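Periplasmic binding protein (Veillonella parvula, PDB 4OVK) probably captures a solute outside the cytoplasmic membrane and delivers it to an ABC transporter, as solute-binding proteins of this family do. Local coordinates at residues Ser51-Val56 against Ala75-Asn80; Lys180-Gln185 against Met227-Asp232; Lys168-Ser173 against Asp299-Tyr304; Asn282-Leu287 against Gln312-Phe317. All coordinates share one frame; numbering follows the deposited sequence.

In the fold
Two parallel four-stranded sheets, each of order 2-1-3-4, mark the two lobes of a periplasmic binding protein, and the contacts sample both. Contact 1, first to close along the chain, involves edge strand 55-57 of one sheet; contact 2 involves inner strand 180-184 of the other, its centre about 40 Å away. Contact 3 ties the C-terminal end of helix 150-170 to loop 299-304; along the chain, contact 2 comes between its two segments. Contact 4 pairs the start of helix 285-296 and the turn before it with helix 306-318, about 19 Å from contacts 1 and 3 (centres). Segments of contacts 3 and 4 alternate, consistent with C-terminal helical parts holding the lobes together.

Contact 1. Residues Ser51-Val56 against Ala75-Asn80; sequences SDKKIV and APDLEN
D52 and K53 meet A75 and the 3-10 turn 76-79 after it through a salt bridge, a water and carbon contacts. The one direct charge pair is the salt bridge, K53 NZ to D77 OD2 at 2.8 Å, with NZ nearly on the line of the C-O bond; a bend at chi2 (-75°) swings the lysine chain round to D77, although its first bond leaves in the other direction. Water 1 makes a second polar link: it donates to D52 OD2 at 2.7 Å and accepts from the backbone N of D77 at 2.9 Å. The A75 methyl, CB, sits beside the carboxylate, 3.3 Å from D52 OD2. Among carbon contacts, L78 CG rests 3.8 Å from D52 CB, and the apolar pair I55 CG2 and L78 CD2 touch at 3.8 Å. The D52 and D77 side chains cross at about a right angle, with OD1 of D52 and OD2 of D77 4.2 Å apart. Two acidic groups this close would probably repel each other, a cost that the K53 ammonium and the bridging water are likely to ease.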
loop_
_atom_site.group_PDB
_atom_site.type_symbol
_atom_site.label_atom_id
_atom_site.label_comp_id
_atom_site.label_asym_id
_atom_site.label_seq_id
_atom_site.Cartn_x
_atom_site.Cartn_y
_atom_site.Cartn_z
ATOM N N SER A 51 -13.842 -9.262 -4.939
ATOM C CA SER A 51 -14.993 -8.646 -5.572
ATOM C C SER A 51 -15.257 -7.297 -4.939
ATOM O O SER A 51 -14.995 -7.102 -3.755
ATOM C CB SER A 51 -16.226 -9.550 -5.391
ATOM O OG SER A 51 -17.408 -8.907 -5.784
ATOM N N ASP A 52 -15.783 -6.374 -5.735
ATOM C CA ASP A 52 -16.243 -5.086 -5.226
ATOM C C ASP A 52 -17.737 -5.069 -4.939
ATOM O O ASP A 52 -18.258 -4.026 -4.551
ATOM C CB ASP A 52 -15.925 -3.968 -6.229
ATOM C CG ASP A 52 -16.693 -4.105 -7.552
ATOM O OD1 ASP A 52 -17.394 -5.110 -7.796
ATOM O OD2 ASP A 52 -16.613 -3.178 -8.360
ATOM N N LYS A 53 -18.414 -6.206 -5.109
ATOM C CA LYS A 53 -19.881 -6.231 -5.140
ATOM C C LYS A 53 -20.568 -5.769 -3.855
ATOM O O LYS A 53 -21.686 -5.287 -3.925
ATOM C CB LYS A 53 -20.410 -7.624 -5.542
ATOM C CG LYS A 53 -20.004 -8.077 -6.952
ATOM C CD LYS A 53 -20.782 -7.385 -8.062
ATOM C CE LYS A 53 -20.436 -7.983 -9.420
ATOM N NZ LYS A 53 -20.817 -7.104 -10.565
ATOM N N LYS A 54 -19.919 -5.919 -2.697
ATOM C CA LYS A 54 -20.538 -5.552 -1.417
ATOM C C LYS A 54 -20.167 -4.165 -0.905
ATOM O O LYS A 54 -20.628 -3.756 0.156
ATOM C CB LYS A 54 -20.206 -6.607 -0.357
ATOM C CG LYS A 54 -20.762 -7.983 -0.689
ATOM C CD LYS A 54 -20.568 -9.000 0.422
ATOM C CE LYS A 54 -21.454 -10.231 0.214
ATOM N NZ LYS A 54 -21.429 -11.169 1.380
ATOM N N ILE A 55 -19.330 -3.434 -1.656
ATOM C CA ILE A 55 -18.827 -2.160 -1.199
ATOM C C ILE A 55 -19.828 -1.079 -1.562
ATOM O O ILE A 55 -20.204 -0.948 -2.711
ATOM C CB ILE A 55 -17.449 -1.844 -1.809
ATOM C CG1 ILE A 55 -16.444 -2.926 -1.402
ATOM C CG2 ILE A 55 -16.979 -0.462 -1.361
ATOM C CD1 ILE A 55 -15.079 -2.787 -2.046
ATOM N N VAL A 56 -20.287 -0.332 -0.572
ATOM C CA VAL A 56 -21.297 0.726 -0.812
ATOM C C VAL A 56 -20.842 2.126 -0.414
ATOM O O VAL A 56 -21.550 3.094 -0.658
ATOM C CB VAL A 56 -22.635 0.424 -0.106
ATOM C CG1 VAL A 56 -23.186 -0.914 -0.589
ATOM C CG2 VAL A 56 -22.497 0.450 1.416
ATOM N N ALA A 75 -12.387 -3.515 -11.054
ATOM C CA ALA A 75 -13.637 -3.260 -10.352
ATOM C C ALA A 75 -14.393 -2.079 -10.970
ATOM O O ALA A 75 -14.552 -1.040 -10.327
ATOM C CB ALA A 75 -13.334 -3.003 -8.883
ATOM N N PRO A 76 -14.859 -2.236 -12.225
ATOM C CA PRO A 76 -15.562 -1.151 -12.914
ATOM C C PRO A 76 -16.784 -0.618 -12.148
ATOM O O PRO A 76 -17.082 0.570 -12.230
ATOM C CB PRO A 76 -15.954 -1.776 -14.273
ATOM C CG PRO A 76 -15.793 -3.247 -14.108
ATOM C CD PRO A 76 -14.697 -3.420 -13.096
ATOM N N ASP A 77 -17.460 -1.468 -11.382
ATOM C CA ASP A 77 -18.685 -1.045 -10.681
ATOM C C ASP A 77 -18.450 -0.003 -9.568
ATOM O O ASP A 77 -19.367 0.746 -9.228
ATOM C CB ASP A 77 -19.428 -2.249 -10.094
ATOM C CG ASP A 77 -19.905 -3.231 -11.148
ATOM O OD1 ASP A 77 -19.825 -2.938 -12.365
ATOM O OD2 ASP A 77 -20.350 -4.320 -10.741
ATOM N N LEU A 78 -17.240 0.060 -9.008
ATOM C CA LEU A 78 -16.935 1.045 -7.948
ATOM C C LEU A 78 -17.039 2.482 -8.424
ATOM O O LEU A 78 -17.165 3.390 -7.606
ATOM C CB LEU A 78 -15.536 0.845 -7.349
ATOM C CG LEU A 78 -15.298 -0.183 -6.270
ATOM C CD1 LEU A 78 -13.846 -0.160 -5.811
ATOM C CD2 LEU A 78 -16.216 0.038 -5.087
ATOM N N GLU A 79 -16.981 2.701 -9.736
ATOM C CA GLU A 79 -17.210 4.034 -10.286
ATOM C C GLU A 79 -18.467 4.692 -9.713
ATOM O O GLU A 79 -18.505 5.903 -9.518
ATOM C CB GLU A 79 -17.331 3.977 -11.812
ATOM C CG GLU A 79 -17.480 5.340 -12.465
ATOM C CD GLU A 79 -16.301 6.244 -12.171
ATOM O OE1 GLU A 79 -15.172 5.731 -12.095
ATOM O OE2 GLU A 79 -16.495 7.463 -12.010
ATOM N N ASN A 80 -19.499 3.895 -9.457
ATOM C CA ASN A 80 -20.786 4.442 -9.035
ATOM C C ASN A 80 -21.038 4.351 -7.543
ATOM O O ASN A 80 -22.152 4.605 -7.095
ATOM C CB ASN A 80 -21.906 3.722 -9.764
ATOM C CG ASN A 80 -21.713 3.754 -11.248
ATOM O OD1 ASN A 80 -21.540 4.819 -11.831
ATOM N ND2 ASN A 80 -21.697 2.584 -11.866
HETATM O O HOH W 1 -16.973 -4.290 -10.840
#

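Contact 2. Residues Lys180-Gln185 against Met227-Asp232; sequences KVLYLQ and MTWDPD
K180 grips the end of helix 223-229 and the loop after it at three points. Its backbone N donates to D232 OD2 at 2.8 Å and 170°, nearly straight, using the anti lone pair of the carboxylate oxygen, while D232 N returns a weak bond to K180 O (129°). The third is made by the side chain: NZ reaches the carbonyl O of W229 at 2.9 Å, in the carbonyl plane and on a lone pair. CG stands trans to the backbone N (chi1 -170°), and a bend at chi3 turns NZ onto that carbonyl. An alanine at this position would be likely to deprive W229 O of its ammonium partner and uncover the loop beside P231. The tight part is formed by buried L182 and P231, with L182 CB 3.9 Å from P231 CG. W229 borders it, its CZ3 3.7 Å from L182 CD1, the L182 and W229 side chains crossing at about a right angle. K180 and D232 lie on the more open side, where D230 OD1 accepts from the backbone N of K261. Strand 233-236 then pairs with strand 180-184 in parallel, the loop closing a helix-to-strand connection of the alpha/beta lobe found in periplasmic binding proteins.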
loop_
_atom_site.group_PDB
_atom_site.type_symbol
_atom_site.label_atom_id
_atom_site.label_comp_id
_atom_site.label_asym_id
_atom_site.label_seq_id
_atom_site.Cartn_x
_atom_site.Cartn_y
_atom_site.Cartn_z
ATOM N N LYS A 180 23.455 2.336 -0.989
ATOM C CA LYS A 180 22.756 3.405 -0.285
ATOM C C LYS A 180 21.524 3.837 -1.080
ATOM O O LYS A 180 21.630 4.213 -2.248
ATOM C CB LYS A 180 23.683 4.590 -0.059
ATOM C CG LYS A 180 23.106 5.636 0.882
ATOM C CD LYS A 180 24.060 6.802 1.108
ATOM C CE LYS A 180 25.359 6.369 1.768
ATOM N NZ LYS A 180 26.089 7.555 2.280
ATOM N N VAL A 181 20.364 3.787 -0.426
ATOM C CA VAL A 181 19.072 3.985 -1.091
ATOM C C VAL A 181 18.337 5.161 -0.473
ATOM O O VAL A 181 18.225 5.248 0.764
ATOM C CB VAL A 181 18.162 2.735 -0.984
ATOM C CG1 VAL A 181 16.885 2.929 -1.790
ATOM C CG2 VAL A 181 18.900 1.469 -1.424
ATOM N N LEU A 182 17.844 6.047 -1.342
ATOM C CA LEU A 182 17.036 7.206 -0.957
ATOM C C LEU A 182 15.618 6.995 -1.490
ATOM O O LEU A 182 15.432 6.705 -2.680
ATOM C CB LEU A 182 17.604 8.479 -1.578
ATOM C CG LEU A 182 16.868 9.770 -1.201
ATOM C CD1 LEU A 182 17.059 10.068 0.279
ATOM C CD2 LEU A 182 17.357 10.924 -2.056
ATOM N N TYR A 183 14.620 7.131 -0.616
ATOM C CA TYR A 183 13.228 7.074 -1.036
ATOM C C TYR A 183 12.716 8.518 -1.076
ATOM O O TYR A 183 12.486 9.137 -0.040
ATOM C CB TYR A 183 12.417 6.189 -0.080
ATOM C CG TYR A 183 11.242 5.441 -0.716
ATOM C CD1 TYR A 183 10.174 6.122 -1.270
ATOM C CD2 TYR A 183 11.209 4.049 -0.750
ATOM C CE1 TYR A 183 9.095 5.440 -1.830
ATOM C CE2 TYR A 183 10.152 3.359 -1.323
ATOM C CZ TYR A 183 9.090 4.059 -1.852
ATOM O OH TYR A 183 8.025 3.373 -2.398
ATOM N N LEU A 184 12.621 9.060 -2.287
ATOM C CA LEU A 184 12.242 10.449 -2.515
ATOM C C LEU A 184 10.734 10.537 -2.751
ATOM O O LEU A 184 10.204 9.874 -3.645
ATOM C CB LEU A 184 13.038 11.011 -3.718
ATOM C CG LEU A 184 12.802 12.469 -4.142
ATOM C CD1 LEU A 184 13.200 13.468 -3.057
ATOM C CD2 LEU A 184 13.568 12.768 -5.432
ATOM N N GLN A 185 10.037 11.335 -1.935
ATOM C CA GLN A 185 8.580 11.431 -2.051
ATOM C C GLN A 185 8.114 12.256 -3.244
ATOM O O GLN A 185 7.133 11.893 -3.916
ATOM C CB GLN A 185 7.942 12.033 -0.796
ATOM C CG GLN A 185 6.449 11.695 -0.702
ATOM C CD GLN A 185 5.738 12.302 0.498
ATOM O OE1 GLN A 185 4.720 11.782 0.957
ATOM N NE2 GLN A 185 6.255 13.411 0.999
HETATM N N MSE A 227 23.334 15.535 -1.575
HETATM C CA MSE A 227 24.617 15.483 -2.281
HETATM C C MSE A 227 25.649 14.787 -1.419
HETATM O O MSE A 227 26.417 13.955 -1.907
HETATM C CB MSE A 227 25.060 16.889 -2.689
HETATM C CG MSE A 227 24.168 17.449 -3.798
HETATM SE SE MSE A 227 24.556 19.358 -4.124
HETATM C CE MSE A 227 26.314 19.146 -4.995
ATOM N N THR A 228 25.646 15.094 -0.127
ATOM C CA THR A 228 26.560 14.461 0.828
ATOM C C THR A 228 26.318 12.947 0.948
ATOM O O THR A 228 27.273 12.155 0.887
ATOM C CB THR A 228 26.442 15.141 2.210
ATOM O OG1 THR A 228 26.826 16.514 2.088
ATOM C CG2 THR A 228 27.323 14.467 3.251
ATOM N N TRP A 229 25.053 12.549 1.103
ATOM C CA TRP A 229 24.694 11.126 1.176
ATOM C C TRP A 229 25.152 10.404 -0.087
ATOM O O TRP A 229 25.730 9.322 -0.011
ATOM C CB TRP A 229 23.179 10.925 1.349
ATOM C CG TRP A 229 22.599 11.492 2.619
ATOM C CD1 TRP A 229 23.258 11.742 3.785
ATOM C CD2 TRP A 229 21.233 11.857 2.844
ATOM N NE1 TRP A 229 22.392 12.259 4.720
ATOM C CE2 TRP A 229 21.140 12.333 4.172
ATOM C CE3 TRP A 229 20.078 11.830 2.054
ATOM C CZ2 TRP A 229 19.941 12.781 4.722
ATOM C CZ3 TRP A 229 18.882 12.270 2.604
ATOM C CH2 TRP A 229 18.824 12.740 3.926
ATOM N N ASP A 230 24.890 11.021 -1.241
ATOM C CA ASP A 230 25.258 10.462 -2.548
ATOM C C ASP A 230 24.709 9.033 -2.734
ATOM O O ASP A 230 25.473 8.069 -2.870
ATOM C CB ASP A 230 26.787 10.502 -2.737
ATOM C CG ASP A 230 27.202 10.456 -4.200
ATOM O OD1 ASP A 230 26.323 10.532 -5.084
ATOM O OD2 ASP A 230 28.419 10.367 -4.478
ATOM N N PRO A 231 23.375 8.891 -2.733
ATOM C CA PRO A 231 22.792 7.559 -2.827
ATOM C C PRO A 231 23.128 6.856 -4.143
ATOM O O PRO A 231 23.310 7.516 -5.186
ATOM C CB PRO A 231 21.285 7.820 -2.693
ATOM C CG PRO A 231 21.101 9.224 -3.131
ATOM C CD PRO A 231 22.338 9.942 -2.697
ATOM N N ASP A 232 23.256 5.534 -4.058
ATOM C CA ASP A 232 23.465 4.648 -5.221
ATOM C C ASP A 232 22.171 4.366 -5.992
ATOM O O ASP A 232 22.191 4.127 -7.211
ATOM C CB ASP A 232 24.060 3.315 -4.756
ATOM C CG ASP A 232 25.386 3.485 -4.018
ATOM O OD1 ASP A 232 26.385 3.878 -4.667
ATOM O OD2 ASP A 232 25.429 3.219 -2.788
#

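Contact 3. Residues Lys168-Ser173 against Asp299-Tyr304; sequences KQKNAS and DTFNDY
The far end of the F301 ring is met obliquely by the 168-173 segment: its CE1 lies 3.8 Å from K170 CB and its CZ 3.7 Å from A172 CB. T300 CG2 covers one face, 3.9 Å above the plane and over the ring centre, and the ring also meets that of F167 with planes at about 45°. The K170 chain slides past F301 in the opposite direction, bends at chi2 (-69°), and carries its ammonium to D303. There NZ and OD2 form a salt bridge of 2.8 Å, the nitrogen approaching 42° out of the carboxylate plane, while D303 OD1 is hydrogen-bonded to Y166 OH. K170 NZ also makes a weak 3.4 Å bond to T300 O. Water 2 joins the same two atoms, accepting from K170 NZ at 2.7 Å and donating to T300 O at 2.8 Å. The ammonium thus has a carboxylate, a carbonyl and a water round it, consistent with a charged lysine that fastens the end of helix 150-170 to loop 299-304.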
loop_
_atom_site.group_PDB
_atom_site.type_symbol
_atom_site.label_atom_id
_atom_site.label_comp_id
_atom_site.label_asym_id
_atom_site.label_seq_id
_atom_site.Cartn_x
_atom_site.Cartn_y
_atom_site.Cartn_z
ATOM N N LYS A 168 13.197 -12.978 5.931
ATOM C CA LYS A 168 13.981 -13.171 7.159
ATOM C C LYS A 168 15.090 -14.179 6.917
ATOM O O LYS A 168 16.195 -14.028 7.440
ATOM C CB LYS A 168 13.125 -13.639 8.344
ATOM C CG LYS A 168 12.052 -12.654 8.788
ATOM C CD LYS A 168 12.618 -11.420 9.472
ATOM C CE LYS A 168 12.815 -11.640 10.958
ATOM N NZ LYS A 168 13.547 -10.512 11.601
ATOM N N GLN A 169 14.803 -15.207 6.118
ATOM C CA GLN A 169 15.759 -16.293 5.933
ATOM C C GLN A 169 16.884 -15.789 5.042
ATOM O O GLN A 169 18.030 -16.044 5.311
ATOM C CB GLN A 169 15.087 -17.528 5.326
ATOM C CG GLN A 169 15.913 -18.808 5.400
ATOM C CD GLN A 169 16.954 -18.922 4.294
ATOM O OE1 GLN A 169 16.757 -18.436 3.172
ATOM N NE2 GLN A 169 18.068 -19.569 4.608
ATOM N N LYS A 170 16.548 -15.044 3.995
ATOM C CA LYS A 170 17.584 -14.446 3.153
ATOM C C LYS A 170 18.485 -13.514 3.966
ATOM O O LYS A 170 19.684 -13.420 3.705
ATOM C CB LYS A 170 16.970 -13.707 1.966
ATOM C CG LYS A 170 16.328 -14.621 0.937
ATOM C CD LYS A 170 17.351 -15.445 0.175
ATOM C CE LYS A 170 16.666 -16.332 -0.854
ATOM N NZ LYS A 170 17.656 -17.065 -1.680
ATOM N N ASN A 171 17.906 -12.826 4.943
ATOM C CA ASN A 171 18.671 -12.012 5.884
ATOM C C ASN A 171 19.643 -11.036 5.207
ATOM O O ASN A 171 20.803 -10.915 5.613
ATOM C CB ASN A 171 19.422 -12.929 6.859
ATOM C CG ASN A 171 19.893 -12.204 8.109
ATOM O OD1 ASN A 171 19.347 -11.171 8.494
ATOM N ND2 ASN A 171 20.917 -12.741 8.739
ATOM N N ALA A 172 19.139 -10.315 4.206
ATOM C CA ALA A 172 19.958 -9.390 3.408
ATOM C C ALA A 172 20.476 -8.201 4.216
ATOM O O ALA A 172 21.438 -7.568 3.823
ATOM C CB ALA A 172 19.168 -8.895 2.201
ATOM N N SER A 173 19.843 -7.891 5.349
ATOM C CA SER A 173 20.299 -6.769 6.170
ATOM C C SER A 173 21.664 -7.038 6.779
ATOM O O SER A 173 22.339 -6.109 7.218
ATOM C CB SER A 173 19.293 -6.453 7.277
ATOM O OG SER A 173 19.105 -7.573 8.103
ATOM N N ASP A 299 21.618 -10.557 -6.627
ATOM C CA ASP A 299 22.333 -11.820 -6.479
ATOM C C ASP A 299 21.776 -12.671 -5.334
ATOM O O ASP A 299 21.863 -13.894 -5.381
ATOM C CB ASP A 299 23.847 -11.583 -6.303
ATOM C CG ASP A 299 24.524 -11.077 -7.584
ATOM O OD1 ASP A 299 23.873 -11.059 -8.653
ATOM O OD2 ASP A 299 25.724 -10.713 -7.527
ATOM N N THR A 300 21.208 -12.016 -4.322
ATOM C CA THR A 300 20.545 -12.685 -3.208
ATOM C C THR A 300 19.119 -13.112 -3.595
ATOM O O THR A 300 18.699 -14.254 -3.360
ATOM C CB THR A 300 20.494 -11.738 -1.987
ATOM O OG1 THR A 300 21.832 -11.456 -1.544
ATOM C CG2 THR A 300 19.694 -12.344 -0.837
ATOM N N PHE A 301 18.378 -12.190 -4.198
ATOM C CA PHE A 301 16.968 -12.417 -4.506
ATOM C C PHE A 301 16.814 -12.913 -5.952
ATOM O O PHE A 301 16.198 -12.269 -6.795
ATOM C CB PHE A 301 16.193 -11.134 -4.228
ATOM C CG PHE A 301 16.262 -10.705 -2.781
ATOM C CD1 PHE A 301 15.663 -11.473 -1.794
ATOM C CD2 PHE A 301 16.959 -9.567 -2.402
ATOM C CE1 PHE A 301 15.725 -11.096 -0.467
ATOM C CE2 PHE A 301 17.033 -9.190 -1.072
ATOM C CZ PHE A 301 16.418 -9.955 -0.103
ATOM N N ASN A 302 17.378 -14.083 -6.219
ATOM C CA ASN A 302 17.498 -14.596 -7.588
ATOM C C ASN A 302 16.716 -15.872 -7.829
ATOM O O ASN A 302 16.996 -16.600 -8.787
ATOM C CB ASN A 302 18.975 -14.865 -7.908
ATOM C CG ASN A 302 19.584 -15.922 -6.998
ATOM O OD1 ASN A 302 18.953 -16.383 -6.040
ATOM N ND2 ASN A 302 20.806 -16.317 -7.296
ATOM N N ASP A 303 15.743 -16.152 -6.972
ATOM C CA ASP A 303 15.026 -17.426 -7.023
ATOM C C ASP A 303 13.513 -17.245 -7.165
ATOM O O ASP A 303 12.729 -18.131 -6.798
ATOM C CB ASP A 303 15.388 -18.282 -5.805
ATOM C CG ASP A 303 15.253 -17.536 -4.495
ATOM O OD1 ASP A 303 14.713 -16.414 -4.480
ATOM O OD2 ASP A 303 15.701 -18.074 -3.469
ATOM N N TYR A 304 13.125 -16.099 -7.723
ATOM C CA TYR A 304 11.750 -15.830 -8.133
ATOM C C TYR A 304 11.728 -14.929 -9.357
ATOM O O TYR A 304 12.708 -14.225 -9.656
ATOM C CB TYR A 304 10.932 -15.185 -7.009
ATOM C CG TYR A 304 11.472 -13.874 -6.504
ATOM C CD1 TYR A 304 11.161 -12.671 -7.134
ATOM C CD2 TYR A 304 12.294 -13.826 -5.379
ATOM C CE1 TYR A 304 11.665 -11.463 -6.672
ATOM C CE2 TYR A 304 12.787 -12.620 -4.902
ATOM C CZ TYR A 304 12.472 -11.441 -5.551
ATOM O OH TYR A 304 12.957 -10.245 -5.068
HETATM O O HOH W 2 20.237 -16.300 -2.210
#

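Contact 4. Residues Asn282-Leu287 against Gln312-Phe317; sequences NVETPL and QFYNTF
V283, E284 and L287, at the start of helix 285-296 and in the Asx turn leading into it, pack against F313 and Y314 of helix 306-318 in a buried contact near the middle of the molecule. F313 meets all three residues. L287 CD1 lies over one face of its ring, 4.0 Å from CG; E284 CG comes obliquely to CE1 at 3.9 Å; and the carbonyl O of V283 stands 3.7 Å from CZ. F313 holds CG trans to its backbone N (chi1 -171°), which carries the ring across to these neighbours. Within its own helix, F317 CD2 covers the opposite face of that ring, 3.5 Å above the plane.

E284, at the N-cap position, extends beyond CG to a cluster of donors. Y314 OH gives OE2 a weak bond of 2.8 Å, the carboxylate and phenol planes being 35° apart, and Y318 OH bonds the same oxygen. OE1 is taken by W278 NE1 and the backbone N of I275, so the buried carboxylate is gripped at both oxygens. Leucine instead of this glutamate would probably leave the two tyrosine hydroxyls, the indole N-H and the I275 amide without their shared acceptor. The Asx turn fixes the backbone just before the helix: N282 OD1 accepts from E284 N at 2.7 Å, the donor lying 51° out of the side-chain carbonyl plane.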
loop_
_atom_site.group_PDB
_atom_site.type_symbol
_atom_site.label_atom_id
_atom_site.label_comp_id
_atom_site.label_asym_id
_atom_site.label_seq_id
_atom_site.Cartn_x
_atom_site.Cartn_y
_atom_site.Cartn_z
ATOM N N ASN A 282 0.056 -2.581 2.534
ATOM C CA ASN A 282 -1.131 -2.945 1.748
ATOM C C ASN A 282 -1.125 -4.454 1.411
ATOM O O ASN A 282 -0.196 -5.175 1.752
ATOM C CB ASN A 282 -1.184 -2.106 0.460
ATOM C CG ASN A 282 -0.190 -2.556 -0.568
ATOM O OD1 ASN A 282 -0.531 -3.338 -1.449
ATOM N ND2 ASN A 282 1.061 -2.080 -0.457
ATOM N N VAL A 283 -2.158 -4.925 0.731
ATOM C CA VAL A 283 -2.336 -6.355 0.483
ATOM C C VAL A 283 -1.255 -6.928 -0.484
ATOM O O VAL A 283 -0.889 -8.099 -0.428
ATOM C CB VAL A 283 -3.789 -6.625 0.011
ATOM C CG1 VAL A 283 -3.942 -6.473 -1.497
ATOM C CG2 VAL A 283 -4.249 -7.984 0.465
ATOM N N GLU A 284 -0.712 -6.068 -1.323
ATOM C CA GLU A 284 0.316 -6.439 -2.297
ATOM C C GLU A 284 1.766 -6.145 -1.824
ATOM O O GLU A 284 2.714 -6.287 -2.592
ATOM C CB GLU A 284 0.014 -5.734 -3.613
ATOM C CG GLU A 284 -1.338 -6.148 -4.186
ATOM C CD GLU A 284 -1.790 -5.354 -5.393
ATOM O OE1 GLU A 284 -1.286 -4.242 -5.632
ATOM O OE2 GLU A 284 -2.710 -5.826 -6.079
ATOM N N THR A 285 1.945 -5.765 -0.567
ATOM C CA THR A 285 3.287 -5.471 -0.038
ATOM C C THR A 285 4.355 -6.543 -0.342
ATOM O O THR A 285 5.486 -6.181 -0.681
ATOM C CB THR A 285 3.257 -5.147 1.464
ATOM O OG1 THR A 285 2.545 -3.920 1.665
ATOM C CG2 THR A 285 4.669 -4.999 2.033
ATOM N N PRO A 286 4.014 -7.836 -0.249
ATOM C CA PRO A 286 5.041 -8.829 -0.615
ATOM C C PRO A 286 5.592 -8.680 -2.044
ATOM O O PRO A 286 6.761 -9.018 -2.294
ATOM C CB PRO A 286 4.307 -10.164 -0.454
ATOM C CG PRO A 286 3.302 -9.900 0.586
ATOM C CD PRO A 286 2.825 -8.490 0.345
ATOM N N LEU A 287 4.767 -8.191 -2.967
ATOM C CA LEU A 287 5.214 -7.951 -4.343
ATOM C C LEU A 287 6.162 -6.745 -4.412
ATOM O O LEU A 287 7.163 -6.751 -5.144
ATOM C CB LEU A 287 4.018 -7.772 -5.281
ATOM C CG LEU A 287 3.126 -9.013 -5.361
ATOM C CD1 LEU A 287 1.789 -8.664 -5.965
ATOM C CD2 LEU A 287 3.787 -10.166 -6.138
ATOM N N GLN A 312 0.336 -14.554 -10.807
ATOM C CA GLN A 312 -0.236 -15.563 -9.922
ATOM C C GLN A 312 -1.129 -14.918 -8.865
ATOM O O GLN A 312 -2.237 -15.409 -8.626
ATOM C CB GLN A 312 0.855 -16.386 -9.249
ATOM C CG GLN A 312 0.343 -17.438 -8.285
ATOM C CD GLN A 312 1.475 -18.082 -7.495
ATOM O OE1 GLN A 312 2.061 -17.472 -6.591
ATOM N NE2 GLN A 312 1.784 -19.312 -7.830
ATOM N N PHE A 313 -0.644 -13.843 -8.254
ATOM C CA PHE A 313 -1.400 -13.139 -7.207
ATOM C C PHE A 313 -2.742 -12.611 -7.757
ATOM O O PHE A 313 -3.801 -12.865 -7.173
ATOM C CB PHE A 313 -0.569 -12.003 -6.632
ATOM C CG PHE A 313 -1.174 -11.363 -5.407
ATOM C CD1 PHE A 313 -2.157 -10.387 -5.523
ATOM C CD2 PHE A 313 -0.753 -11.736 -4.142
ATOM C CE1 PHE A 313 -2.692 -9.784 -4.389
ATOM C CE2 PHE A 313 -1.299 -11.157 -3.015
ATOM C CZ PHE A 313 -2.279 -10.192 -3.142
ATOM N N TYR A 314 -2.703 -11.924 -8.900
ATOM C CA TYR A 314 -3.924 -11.354 -9.505
ATOM C C TYR A 314 -4.891 -12.463 -9.917
ATOM O O TYR A 314 -6.094 -12.359 -9.721
ATOM C CB TYR A 314 -3.572 -10.417 -10.687
ATOM C CG TYR A 314 -3.253 -9.009 -10.211
ATOM C CD1 TYR A 314 -2.261 -8.779 -9.255
ATOM C CD2 TYR A 314 -3.943 -7.915 -10.702
ATOM C CE1 TYR A 314 -2.011 -7.517 -8.768
ATOM C CE2 TYR A 314 -3.707 -6.634 -10.212
ATOM C CZ TYR A 314 -2.737 -6.435 -9.257
ATOM O OH TYR A 314 -2.508 -5.174 -8.751
ATOM N N ASN A 315 -4.364 -13.546 -10.481
ATOM C CA ASN A 315 -5.213 -14.682 -10.857
ATOM C C ASN A 315 -5.870 -15.339 -9.634
ATOM O O ASN A 315 -7.080 -15.629 -9.637
ATOM C CB ASN A 315 -4.414 -15.731 -11.652
ATOM C CG ASN A 315 -5.222 -16.986 -11.900
ATOM O OD1 ASN A 315 -5.166 -17.951 -11.130
ATOM N ND2 ASN A 315 -6.025 -16.959 -12.951
ATOM N N THR A 316 -5.081 -15.560 -8.589
ATOM C CA THR A 316 -5.553 -16.313 -7.409
ATOM C C THR A 316 -6.576 -15.516 -6.614
ATOM O O THR A 316 -7.656 -16.027 -6.264
ATOM C CB THR A 316 -4.362 -16.693 -6.509
ATOM O OG1 THR A 316 -3.508 -17.599 -7.215
ATOM C CG2 THR A 316 -4.815 -17.365 -5.207
ATOM N N PHE A 317 -6.258 -14.264 -6.356
ATOM C CA PHE A 317 -7.056 -13.467 -5.435
ATOM C C PHE A 317 -8.124 -12.599 -6.103
ATOM O O PHE A 317 -9.195 -12.365 -5.514
ATOM C CB PHE A 317 -6.131 -12.657 -4.519
ATOM C CG PHE A 317 -5.281 -13.521 -3.635
ATOM C CD1 PHE A 317 -5.867 -14.339 -2.666
ATOM C CD2 PHE A 317 -3.911 -13.547 -3.776
ATOM C CE1 PHE A 317 -5.094 -15.155 -1.864
ATOM C CE2 PHE A 317 -3.128 -14.350 -2.961
ATOM C CZ PHE A 317 -3.719 -15.151 -1.996
#